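Local coordinates for protein haloacid dehalogenase-like hydrolase (Klebsiella pneumoniae subsp. pneumoniae, PDB 3PGV) that probably acts as a magnesium-dependent phosphatase of the Cof family within the haloacid dehalogenase-like hydrolase superfamily, at residues V24-P35 with N270-L279; F57-V68 with L75-N85. All coordinates share one frame; numbering follows the deposited sequence.

Contact 1. Residues V24-P35 with N270-L279; sequences VASDLDGTLLSP and NADDAVPRYL. With CA (calcium ion), chain E.
Asn-270 lays its carboxamide against the end of helix 28-32 and the residues after it, and its ND2 donates to Leu-33 O at 2.8 Å. The bond is nearly straight (166°), the acceptor lying in the amide plane; CG sits between the backbone N and the carbonyl carbon (chi1 65°), which swings the amide toward Leu-33 O. Beyond it, Pro-35 CG lies against Ala-271, 3.6 Å from its CA. Deeper in, Val-275 and Leu-279 point at segment 24-35, and Pro-276 touches it with its ring. CG2 of Val-275 meets CG2 of Thr-31 obliquely at 3.9 Å, while Leu-32 sends CD1 across to Pro-276 CD (4.1 Å). At the far end Val-24 and Leu-279 approach tip to tip, CG1 to CD2. Two waters fill out the polar part: one takes the N-H of Val-275 and donates to Thr-31 O, the other donates to Leu-32 O and to OD1 of Asp-273, whose OD2 is held by Thr-40. On the metal side, Thr-31 OG1 donates to Asp-27 OD2 at 2.8 Å, the oxygen that binds calcium at 2.2 Å; Asp-29 O and Asp-233 are further ligands. This chemistry is consistent with Thr-31, packed against Val-275, acting as a second-shell residue that steadies the Asp-27 carboxylate.

Contact 2. Residues F57-V68 with L75-N85; sequences FVFATGRHYIDV and LGIRSYMITSN. With EDO (1,2-ethanediol), chain K.
Phe-59 bonds through its backbone N to Tyr-80 O and accepts at its O from Ile-82 N (2.7 Å), pairing the parallel strands 57-60 and 80-83; Thr-61 N continues the ladder to Ile-82 O. Past the strand ends the pairing goes on in the loops, where Asn-85 N donates to Thr-61 O and Ser-84 N to Arg-63 O (2.9 Å). An ST turn, with Thr-61 OG1 accepting from Arg-63 N at 3.0 Å, shapes the first loop. Apolar contacts differ by face. With Val-58 and Ala-60, Ile-82 forms one side, its CD1 3.6 Å from Val-58 CG1. On the other, the Phe-59 ring has Leu-75 CD2 over one face, a CH-pi contact 4.2 Å from the centroid. Met-81, a selenomethionine, is bent at chi2 and chi3 (67° and 52°), which folds its selenium back to 3.8 Å from Phe-59 CB; Met-81 CG meets the edge of the Tyr-65 ring. Water joins the loops too, linking Tyr-65 N with the hydroxyls of Thr-83 and Ser-84. Helix 69-75 connects the two strands, making this a beta-alpha-beta unit of the Rossmann-like core characteristic of HAD hydrolases.

How the contacts relate
The two contacts lie side by side in one Rossmann-like domain, their centres about 14 Å apart. Strand 23-27 of contact 1 and strand 56-60 of contact 2 are neighbours in the main sheet, Val-24 O probably accepting a hydrogen bond from Val-58 N, and strand 80-83 follows next. Along the chain, 24-35 comes first, both segments of contact 2 follow, and 270-279 comes last of the four, bringing the C-terminal helix back to the first strand. Leu-32 CD2 packs on Phe-59 CE1 at 3.5 Å. Asp-29 OD1 and Arg-63 NH2 form a salt bridge of 2.6 Å, tying the calcium-binding segment to the loop after strand 56-60, so both contacts border the probable active site.

Contact 1. Residues V24-P35 with N270-L279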
loop_
_atom_site.group_PDB
_atom_site.type_symbol
_atom_site.label_atom_id
_atom_site.label_comp_id
_atom_site.label_asym_id
_atom_site.label_seq_id
_atom_site.Cartn_x
_atom_site.Cartn_y
_atom_site.Cartn_z
ATOM N N VAL A 24 10.904 -0.308 -11.761
ATOM C CA VAL A 24 9.544 -0.797 -11.890
ATOM C C VAL A 24 8.914 -0.835 -10.500
ATOM O O VAL A 24 9.441 -1.505 -9.605
ATOM C CB VAL A 24 9.470 -2.190 -12.590
ATOM C CG1 VAL A 24 8.050 -2.760 -12.535
ATOM C CG2 VAL A 24 9.957 -2.109 -14.027
ATOM N N ALA A 25 7.818 -0.075 -10.299
ATOM C CA ALA A 25 7.104 -0.064 -9.022
ATOM C C ALA A 25 5.771 -0.746 -9.180
ATOM O O ALA A 25 5.061 -0.498 -10.156
ATOM C CB ALA A 25 6.906 1.358 -8.536
ATOM N N SER A 26 5.434 -1.643 -8.266
ATOM C CA SER A 26 4.171 -2.325 -8.384
ATOM C C SER A 26 3.507 -2.544 -7.063
ATOM O O SER A 26 4.137 -3.027 -6.116
ATOM C CB SER A 26 4.340 -3.656 -9.118
ATOM O OG SER A 26 3.081 -4.256 -9.400
ATOM N N ASP A 27 2.200 -2.263 -7.010
ATOM C CA ASP A 27 1.348 -2.670 -5.914
ATOM C C ASP A 27 1.283 -4.227 -5.934
ATOM O O ASP A 27 1.637 -4.845 -6.948
ATOM C CB ASP A 27 -0.064 -2.056 -6.089
ATOM C CG ASP A 27 -1.112 -2.565 -5.108
ATOM O OD1 ASP A 27 -0.764 -2.788 -3.923
ATOM O OD2 ASP A 27 -2.286 -2.718 -5.522
ATOM N N LEU A 28 0.879 -4.850 -4.826
ATOM C CA LEU A 28 0.844 -6.307 -4.768
ATOM C C LEU A 28 -0.555 -6.874 -4.948
ATOM O O LEU A 28 -0.862 -7.420 -6.017
ATOM C CB LEU A 28 1.522 -6.824 -3.488
ATOM C CG LEU A 28 3.038 -6.545 -3.405
ATOM C CD1 LEU A 28 3.559 -6.733 -1.991
ATOM C CD2 LEU A 28 3.813 -7.411 -4.401
ATOM N N ASP A 29 -1.429 -6.705 -3.935
ATOM C CA ASP A 29 -2.791 -7.221 -3.995
ATOM C C ASP A 29 -3.587 -6.548 -5.091
ATOM O O ASP A 29 -3.660 -5.323 -5.136
ATOM C CB ASP A 29 -3.494 -7.064 -2.641
ATOM C CG ASP A 29 -2.770 -7.762 -1.521
ATOM O OD1 ASP A 29 -2.834 -9.003 -1.460
ATOM O OD2 ASP A 29 -2.077 -7.073 -0.747
ATOM N N GLY A 30 -4.161 -7.363 -5.989
ATOM C CA GLY A 30 -4.976 -6.875 -7.099
ATOM C C GLY A 30 -4.163 -6.337 -8.262
ATOM O O GLY A 30 -4.734 -5.910 -9.264
ATOM N N THR A 31 -2.813 -6.350 -8.138
ATOM C CA THR A 31 -1.923 -5.818 -9.165
ATOM C C THR A 31 -0.930 -6.898 -9.666
ATOM O O THR A 31 -1.204 -7.563 -10.661
ATOM C CB THR A 31 -1.243 -4.544 -8.652
ATOM O OG1 THR A 31 -2.250 -3.617 -8.224
ATOM C CG2 THR A 31 -0.358 -3.904 -9.688
ATOM N N LEU A 32 0.198 -7.082 -8.965
ATOM C CA LEU A 32 1.178 -8.104 -9.334
ATOM C C LEU A 32 0.690 -9.502 -8.890
ATOM O O LEU A 32 0.916 -10.491 -9.603
ATOM C CB LEU A 32 2.558 -7.788 -8.710
ATOM C CG LEU A 32 3.703 -8.770 -9.049
ATOM C CD1 LEU A 32 3.984 -8.805 -10.558
ATOM C CD2 LEU A 32 4.945 -8.425 -8.291
ATOM N N LEU A 33 0.025 -9.583 -7.715
ATOM C CA LEU A 33 -0.477 -10.859 -7.211
ATOM C C LEU A 33 -1.714 -11.309 -7.986
ATOM O O LEU A 33 -2.530 -10.469 -8.424
ATOM C CB LEU A 33 -0.799 -10.782 -5.698
ATOM C CG LEU A 33 0.366 -10.448 -4.755
ATOM C CD1 LEU A 33 -0.111 -10.397 -3.330
ATOM C CD2 LEU A 33 1.504 -11.461 -4.893
ATOM N N SER A 34 -1.871 -12.632 -8.143
ATOM C CA SER A 34 -3.026 -13.208 -8.833
ATOM C C SER A 34 -4.304 -12.947 -8.023
ATOM O O SER A 34 -4.213 -12.597 -6.839
ATOM C CB SER A 34 -2.830 -14.706 -9.011
ATOM O OG SER A 34 -2.906 -15.375 -7.763
ATOM N N PRO A 35 -5.520 -13.168 -8.609
ATOM C CA PRO A 35 -6.752 -13.015 -7.811
ATOM C C PRO A 35 -6.774 -13.920 -6.571
ATOM O O PRO A 35 -7.507 -13.635 -5.623
ATOM C CB PRO A 35 -7.859 -13.384 -8.796
ATOM C CG PRO A 35 -7.265 -13.147 -10.129
ATOM C CD PRO A 35 -5.830 -13.523 -10.002
ATOM N N ASN A 270 -5.301 -8.581 -13.282
ATOM C CA ASN A 270 -4.287 -9.422 -12.628
ATOM C C ASN A 270 -4.625 -10.928 -12.849
ATOM O O ASN A 270 -3.740 -11.785 -12.750
ATOM C CB ASN A 270 -4.160 -9.089 -11.124
ATOM C CG ASN A 270 -5.394 -9.388 -10.319
ATOM O OD1 ASN A 270 -6.530 -9.218 -10.781
ATOM N ND2 ASN A 270 -5.200 -9.792 -9.066
ATOM N N ALA A 271 -5.903 -11.223 -13.244
ATOM C CA ALA A 271 -6.343 -12.573 -13.586
ATOM C C ALA A 271 -5.601 -13.093 -14.824
ATOM O O ALA A 271 -5.462 -14.323 -15.001
ATOM C CB ALA A 271 -7.850 -12.587 -13.833
ATOM N N ASP A 272 -5.130 -12.164 -15.689
ATOM C CA ASP A 272 -4.374 -12.518 -16.891
ATOM C C ASP A 272 -2.865 -12.466 -16.642
ATOM O O ASP A 272 -2.091 -12.693 -17.576
ATOM C CB ASP A 272 -4.732 -11.562 -18.057
ATOM C CG ASP A 272 -6.046 -11.867 -18.741
ATOM O OD1 ASP A 272 -6.415 -13.063 -18.813
ATOM O OD2 ASP A 272 -6.644 -10.934 -19.309
ATOM N N ASP A 273 -2.436 -12.093 -15.393
ATOM C CA ASP A 273 -1.019 -11.826 -15.092
ATOM C C ASP A 273 -0.579 -10.650 -15.974
ATOM O O ASP A 273 0.474 -10.705 -16.616
ATOM C CB ASP A 273 -0.143 -13.082 -15.374
ATOM C CG ASP A 273 0.523 -13.699 -14.149
ATOM O OD1 ASP A 273 0.421 -13.105 -13.052
ATOM O OD2 ASP A 273 1.198 -14.738 -14.304
ATOM N N ALA A 274 -1.447 -9.622 -16.076
ATOM C CA ALA A 274 -1.255 -8.477 -16.967
ATOM C C ALA A 274 0.029 -7.698 -16.716
ATOM O O ALA A 274 0.653 -7.233 -17.674
ATOM C CB ALA A 274 -2.451 -7.551 -16.896
ATOM N N VAL A 275 0.424 -7.528 -15.443
ATOM C CA VAL A 275 1.651 -6.758 -15.117
ATOM C C VAL A 275 2.919 -7.416 -15.707
ATOM O O VAL A 275 3.575 -6.790 -16.546
ATOM C CB VAL A 275 1.793 -6.432 -13.600
ATOM C CG1 VAL A 275 3.121 -5.718 -13.309
ATOM C CG2 VAL A 275 0.609 -5.599 -13.108
ATOM N N PRO A 276 3.249 -8.705 -15.363
ATOM C CA PRO A 276 4.475 -9.308 -15.919
ATOM C C PRO A 276 4.449 -9.445 -17.445
ATOM O O PRO A 276 5.498 -9.320 -18.086
ATOM C CB PRO A 276 4.559 -10.666 -15.212
ATOM C CG PRO A 276 3.202 -10.924 -14.697
ATOM C CD PRO A 276 2.610 -9.603 -14.383
ATOM N N ARG A 277 3.248 -9.663 -18.037
ATOM C CA ARG A 277 3.100 -9.756 -19.499
ATOM C C ARG A 277 3.373 -8.415 -20.152
ATOM O O ARG A 277 4.033 -8.356 -21.188
ATOM C CB ARG A 277 1.706 -10.279 -19.881
ATOM C CG ARG A 277 1.496 -11.715 -19.478
ATOM C CD ARG A 277 0.139 -12.279 -19.885
ATOM N NE ARG A 277 -0.094 -13.577 -19.238
ATOM C CZ ARG A 277 0.376 -14.733 -19.700
ATOM N NH1 ARG A 277 1.049 -14.775 -20.845
ATOM N NH2 ARG A 277 0.170 -15.857 -19.025
ATOM N N TYR A 278 2.906 -7.327 -19.516
ATOM C CA TYR A 278 3.141 -5.961 -19.988
ATOM C C TYR A 278 4.635 -5.656 -19.938
ATOM O O TYR A 278 5.179 -5.085 -20.881
ATOM C CB TYR A 278 2.363 -4.958 -19.112
ATOM C CG TYR A 278 2.403 -3.533 -19.619
ATOM C CD1 TYR A 278 3.457 -2.683 -19.286
ATOM C CD2 TYR A 278 1.352 -3.006 -20.362
ATOM C CE1 TYR A 278 3.484 -1.359 -19.723
ATOM C CE2 TYR A 278 1.360 -1.678 -20.792
ATOM C CZ TYR A 278 2.424 -0.854 -20.462
ATOM O OH TYR A 278 2.431 0.456 -20.873
ATOM N N LEU A 279 5.300 -6.058 -18.832
ATOM C CA LEU A 279 6.726 -5.849 -18.628
ATOM C C LEU A 279 7.571 -6.608 -19.653
ATOM O O LEU A 279 8.516 -6.038 -20.201
ATOM C CB LEU A 279 7.132 -6.240 -17.193
ATOM C CG LEU A 279 6.595 -5.323 -16.070
ATOM C CD1 LEU A 279 6.874 -5.909 -14.707
ATOM C CD2 LEU A 279 7.184 -3.918 -16.171
HETATM CA CA CA E . -4.172 -3.086 -4.469
HETATM O O HOH W 1 -0.919 -8.620 -13.188
HETATM O O HOH W 2 0.544 -10.729 -12.177
HETATM O O HOH W 3 -3.706 -0.659 -3.611
#

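Contact 2. Residues F57-V68 with L75-N85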
loop_
_atom_site.group_PDB
_atom_site.type_symbol
_atom_site.label_atom_id
_atom_site.label_comp_id
_atom_site.label_asym_id
_atom_site.label_seq_id
_atom_site.Cartn_x
_atom_site.Cartn_y
_atom_site.Cartn_z
ATOM N N PHE A 57 13.375 -3.198 -8.925
ATOM C CA PHE A 57 11.980 -3.390 -8.560
ATOM C C PHE A 57 11.682 -2.831 -7.214
ATOM O O PHE A 57 12.487 -2.964 -6.289
ATOM C CB PHE A 57 11.594 -4.869 -8.624
ATOM C CG PHE A 57 11.392 -5.386 -10.024
ATOM C CD1 PHE A 57 12.460 -5.899 -10.756
ATOM C CD2 PHE A 57 10.138 -5.345 -10.625
ATOM C CE1 PHE A 57 12.276 -6.366 -12.056
ATOM C CE2 PHE A 57 9.956 -5.812 -11.926
ATOM C CZ PHE A 57 11.025 -6.325 -12.633
ATOM N N VAL A 58 10.535 -2.168 -7.095
ATOM C CA VAL A 58 10.063 -1.613 -5.830
ATOM C C VAL A 58 8.621 -2.066 -5.629
ATOM O O VAL A 58 7.783 -1.845 -6.499
ATOM C CB VAL A 58 10.194 -0.060 -5.792
ATOM C CG1 VAL A 58 9.705 0.494 -4.463
ATOM C CG2 VAL A 58 11.632 0.375 -6.064
ATOM N N PHE A 59 8.352 -2.763 -4.540
ATOM C CA PHE A 59 7.004 -3.250 -4.268
ATOM C C PHE A 59 6.337 -2.416 -3.187
ATOM O O PHE A 59 6.980 -2.065 -2.190
ATOM C CB PHE A 59 7.017 -4.746 -3.937
ATOM C CG PHE A 59 7.646 -5.562 -5.044
ATOM C CD1 PHE A 59 6.996 -5.724 -6.267
ATOM C CD2 PHE A 59 8.936 -6.064 -4.914
ATOM C CE1 PHE A 59 7.623 -6.382 -7.329
ATOM C CE2 PHE A 59 9.549 -6.755 -5.968
ATOM C CZ PHE A 59 8.891 -6.914 -7.162
ATOM N N ALA A 60 5.111 -1.939 -3.467
ATOM C CA ALA A 60 4.417 -0.995 -2.591
ATOM C C ALA A 60 3.069 -1.519 -2.168
ATOM O O ALA A 60 2.197 -1.740 -3.004
ATOM C CB ALA A 60 4.266 0.348 -3.287
ATOM N N THR A 61 2.875 -1.691 -0.871
ATOM C CA THR A 61 1.631 -2.250 -0.368
ATOM C C THR A 61 1.101 -1.485 0.834
ATOM O O THR A 61 1.858 -0.774 1.511
ATOM C CB THR A 61 1.819 -3.749 -0.056
ATOM O OG1 THR A 61 0.581 -4.293 0.436
ATOM C CG2 THR A 61 2.950 -4.003 0.945
ATOM N N GLY A 62 -0.188 -1.669 1.110
ATOM C CA GLY A 62 -0.817 -1.177 2.317
ATOM C C GLY A 62 -0.589 -2.124 3.480
ATOM O O GLY A 62 -0.703 -1.730 4.644
ATOM N N ARG A 63 -0.180 -3.368 3.173
ATOM C CA ARG A 63 0.095 -4.381 4.188
ATOM C C ARG A 63 1.191 -3.958 5.143
ATOM O O ARG A 63 2.063 -3.173 4.774
ATOM C CB ARG A 63 0.495 -5.702 3.538
ATOM C CG ARG A 63 -0.610 -6.424 2.776
ATOM C CD ARG A 63 -0.130 -7.817 2.474
ATOM N NE ARG A 63 -0.971 -8.527 1.524
ATOM C CZ ARG A 63 -0.820 -9.818 1.236
ATOM N NH1 ARG A 63 0.115 -10.535 1.850
ATOM N NH2 ARG A 63 -1.616 -10.405 0.348
ATOM N N HIS A 64 1.197 -4.541 6.358
ATOM C CA HIS A 64 2.297 -4.365 7.306
ATOM C C HIS A 64 3.474 -5.205 6.787
ATOM O O HIS A 64 3.251 -6.215 6.108
ATOM C CB HIS A 64 1.878 -4.875 8.691
ATOM C CG HIS A 64 2.827 -4.517 9.790
ATOM N ND1 HIS A 64 4.023 -5.186 9.953
ATOM C CD2 HIS A 64 2.678 -3.634 10.806
ATOM C CE1 HIS A 64 4.590 -4.652 11.022
ATOM N NE2 HIS A 64 3.810 -3.722 11.576
ATOM N N TYR A 65 4.703 -4.808 7.104
ATOM C CA TYR A 65 5.900 -5.526 6.662
ATOM C C TYR A 65 5.887 -7.018 7.075
ATOM O O TYR A 65 6.206 -7.879 6.259
ATOM C CB TYR A 65 7.174 -4.822 7.154
ATOM C CG TYR A 65 8.438 -5.385 6.550
ATOM C CD1 TYR A 65 8.748 -5.175 5.208
ATOM C CD2 TYR A 65 9.368 -6.065 7.336
ATOM C CE1 TYR A 65 9.897 -5.720 4.637
ATOM C CE2 TYR A 65 10.529 -6.604 6.778
ATOM C CZ TYR A 65 10.793 -6.422 5.426
ATOM O OH TYR A 65 11.945 -6.927 4.873
ATOM N N ILE A 66 5.423 -7.320 8.297
ATOM C CA ILE A 66 5.325 -8.700 8.776
ATOM C C ILE A 66 4.383 -9.512 7.887
ATOM O O ILE A 66 4.632 -10.697 7.637
ATOM C CB ILE A 66 4.895 -8.737 10.273
ATOM C CG1 ILE A 66 5.958 -8.061 11.166
ATOM C CG2 ILE A 66 4.610 -10.192 10.742
ATOM C CD1 ILE A 66 5.482 -7.767 12.600
ATOM N N ASP A 67 3.341 -8.844 7.347
ATOM C CA ASP A 67 2.303 -9.456 6.516
ATOM C C ASP A 67 2.751 -9.670 5.033
ATOM O O ASP A 67 2.002 -10.238 4.251
ATOM C CB ASP A 67 1.024 -8.602 6.578
ATOM C CG ASP A 67 -0.262 -9.382 6.741
ATOM O OD1 ASP A 67 -0.254 -10.607 6.473
ATOM O OD2 ASP A 67 -1.288 -8.765 7.080
ATOM N N VAL A 68 3.964 -9.231 4.667
ATOM C CA VAL A 68 4.490 -9.463 3.304
ATOM C C VAL A 68 5.685 -10.416 3.322
ATOM O O VAL A 68 6.367 -10.569 2.306
ATOM C CB VAL A 68 4.804 -8.149 2.515
ATOM C CG1 VAL A 68 3.545 -7.360 2.252
ATOM C CG2 VAL A 68 5.837 -7.300 3.231
ATOM N N LEU A 75 9.804 -13.695 -3.911
ATOM C CA LEU A 75 10.106 -12.806 -5.045
ATOM C C LEU A 75 11.256 -13.353 -5.901
ATOM O O LEU A 75 11.171 -13.345 -7.138
ATOM C CB LEU A 75 10.437 -11.391 -4.567
ATOM C CG LEU A 75 9.291 -10.596 -3.939
ATOM C CD1 LEU A 75 9.810 -9.341 -3.289
ATOM C CD2 LEU A 75 8.203 -10.262 -4.974
ATOM N N GLY A 76 12.309 -13.838 -5.236
ATOM C CA GLY A 76 13.482 -14.382 -5.909
ATOM C C GLY A 76 14.504 -13.328 -6.269
ATOM O O GLY A 76 15.577 -13.652 -6.794
ATOM N N ILE A 77 14.191 -12.050 -5.981
ATOM C CA ILE A 77 15.082 -10.916 -6.269
ATOM C C ILE A 77 15.219 -10.006 -5.053
ATOM O O ILE A 77 14.356 -10.005 -4.179
ATOM C CB ILE A 77 14.596 -10.113 -7.517
ATOM C CG1 ILE A 77 13.175 -9.511 -7.277
ATOM C CG2 ILE A 77 14.638 -10.994 -8.800
ATOM C CD1 ILE A 77 12.807 -8.414 -8.200
ATOM N N ARG A 78 16.290 -9.206 -5.014
ATOM C CA ARG A 78 16.506 -8.236 -3.942
ATOM C C ARG A 78 15.801 -6.954 -4.349
ATOM O O ARG A 78 16.012 -6.465 -5.469
ATOM C CB ARG A 78 18.033 -7.972 -3.725
ATOM C CG ARG A 78 18.926 -9.239 -3.714
ATOM C CD ARG A 78 19.289 -9.729 -2.322
ATOM N NE ARG A 78 20.037 -8.729 -1.574
ATOM C CZ ARG A 78 20.314 -8.838 -0.287
ATOM N NH1 ARG A 78 19.944 -9.917 0.388
ATOM N NH2 ARG A 78 20.950 -7.861 0.346
ATOM N N SER A 79 14.922 -6.433 -3.484
ATOM C CA SER A 79 14.128 -5.246 -3.815
ATOM C C SER A 79 13.794 -4.426 -2.584
ATOM O O SER A 79 13.736 -4.968 -1.477
ATOM C CB SER A 79 12.836 -5.653 -4.521
ATOM O OG SER A 79 12.089 -6.565 -3.731
ATOM N N TYR A 80 13.508 -3.119 -2.781
ATOM C CA TYR A 80 13.030 -2.259 -1.705
ATOM C C TYR A 80 11.543 -2.562 -1.479
ATOM O O TYR A 80 10.807 -2.830 -2.446
ATOM C CB TYR A 80 13.215 -0.783 -2.058
ATOM C CG TYR A 80 14.595 -0.247 -1.739
ATOM C CD1 TYR A 80 14.951 0.083 -0.435
ATOM C CD2 TYR A 80 15.515 0.009 -2.751
ATOM C CE1 TYR A 80 16.216 0.586 -0.137
ATOM C CE2 TYR A 80 16.772 0.539 -2.469
ATOM C CZ TYR A 80 17.120 0.827 -1.158
ATOM O OH TYR A 80 18.364 1.350 -0.871
HETATM N N MSE A 81 11.114 -2.567 -0.216
HETATM C CA MSE A 81 9.739 -2.899 0.133
HETATM C C MSE A 81 9.061 -1.709 0.809
HETATM O O MSE A 81 9.497 -1.275 1.883
HETATM C CB MSE A 81 9.720 -4.136 1.057
HETATM C CG MSE A 81 8.324 -4.665 1.352
HETATM SE SE MSE A 81 7.408 -5.411 -0.226
HETATM C CE MSE A 81 8.785 -6.642 -0.832
ATOM N N ILE A 82 8.021 -1.149 0.156
ATOM C CA ILE A 82 7.209 -0.067 0.720
ATOM C C ILE A 82 5.997 -0.700 1.379
ATOM O O ILE A 82 5.232 -1.386 0.703
ATOM C CB ILE A 82 6.780 0.939 -0.390
ATOM C CG1 ILE A 82 7.988 1.664 -0.996
ATOM C CG2 ILE A 82 5.730 1.925 0.126
ATOM C CD1 ILE A 82 7.649 2.476 -2.237
ATOM N N THR A 83 5.839 -0.521 2.705
ATOM C CA THR A 83 4.673 -1.068 3.418
ATOM C C THR A 83 3.886 0.040 4.134
ATOM O O THR A 83 4.310 1.197 4.121
ATOM C CB THR A 83 5.083 -2.199 4.360
ATOM O OG1 THR A 83 5.993 -1.693 5.343
ATOM C CG2 THR A 83 5.684 -3.398 3.617
ATOM N N SER A 84 2.714 -0.307 4.709
ATOM C CA SER A 84 1.808 0.656 5.373
ATOM C C SER A 84 1.590 1.925 4.516
ATOM O O SER A 84 1.566 3.043 5.041
ATOM C CB SER A 84 2.312 1.011 6.773
ATOM O OG SER A 84 2.207 -0.090 7.661
ATOM N N ASN A 85 1.433 1.728 3.180
ATOM C CA ASN A 85 1.163 2.791 2.199
ATOM C C ASN A 85 2.213 3.881 2.193
ATOM O O ASN A 85 1.884 5.043 2.023
ATOM C CB ASN A 85 -0.232 3.375 2.399
ATOM C CG ASN A 85 -1.323 2.392 2.141
ATOM O OD1 ASN A 85 -1.417 1.807 1.066
ATOM N ND2 ASN A 85 -2.221 2.255 3.084
HETATM C C1 EDO K . 17.429 -3.464 -2.697
HETATM O O1 EDO K . 17.644 -2.818 -1.440
HETATM C C2 EDO K . 18.756 -3.605 -3.437
HETATM O O2 EDO K . 18.589 -4.492 -4.557
HETATM O O HOH W 4 15.216 -5.216 -7.673
HETATM O O HOH W 5 4.847 -1.825 7.973
#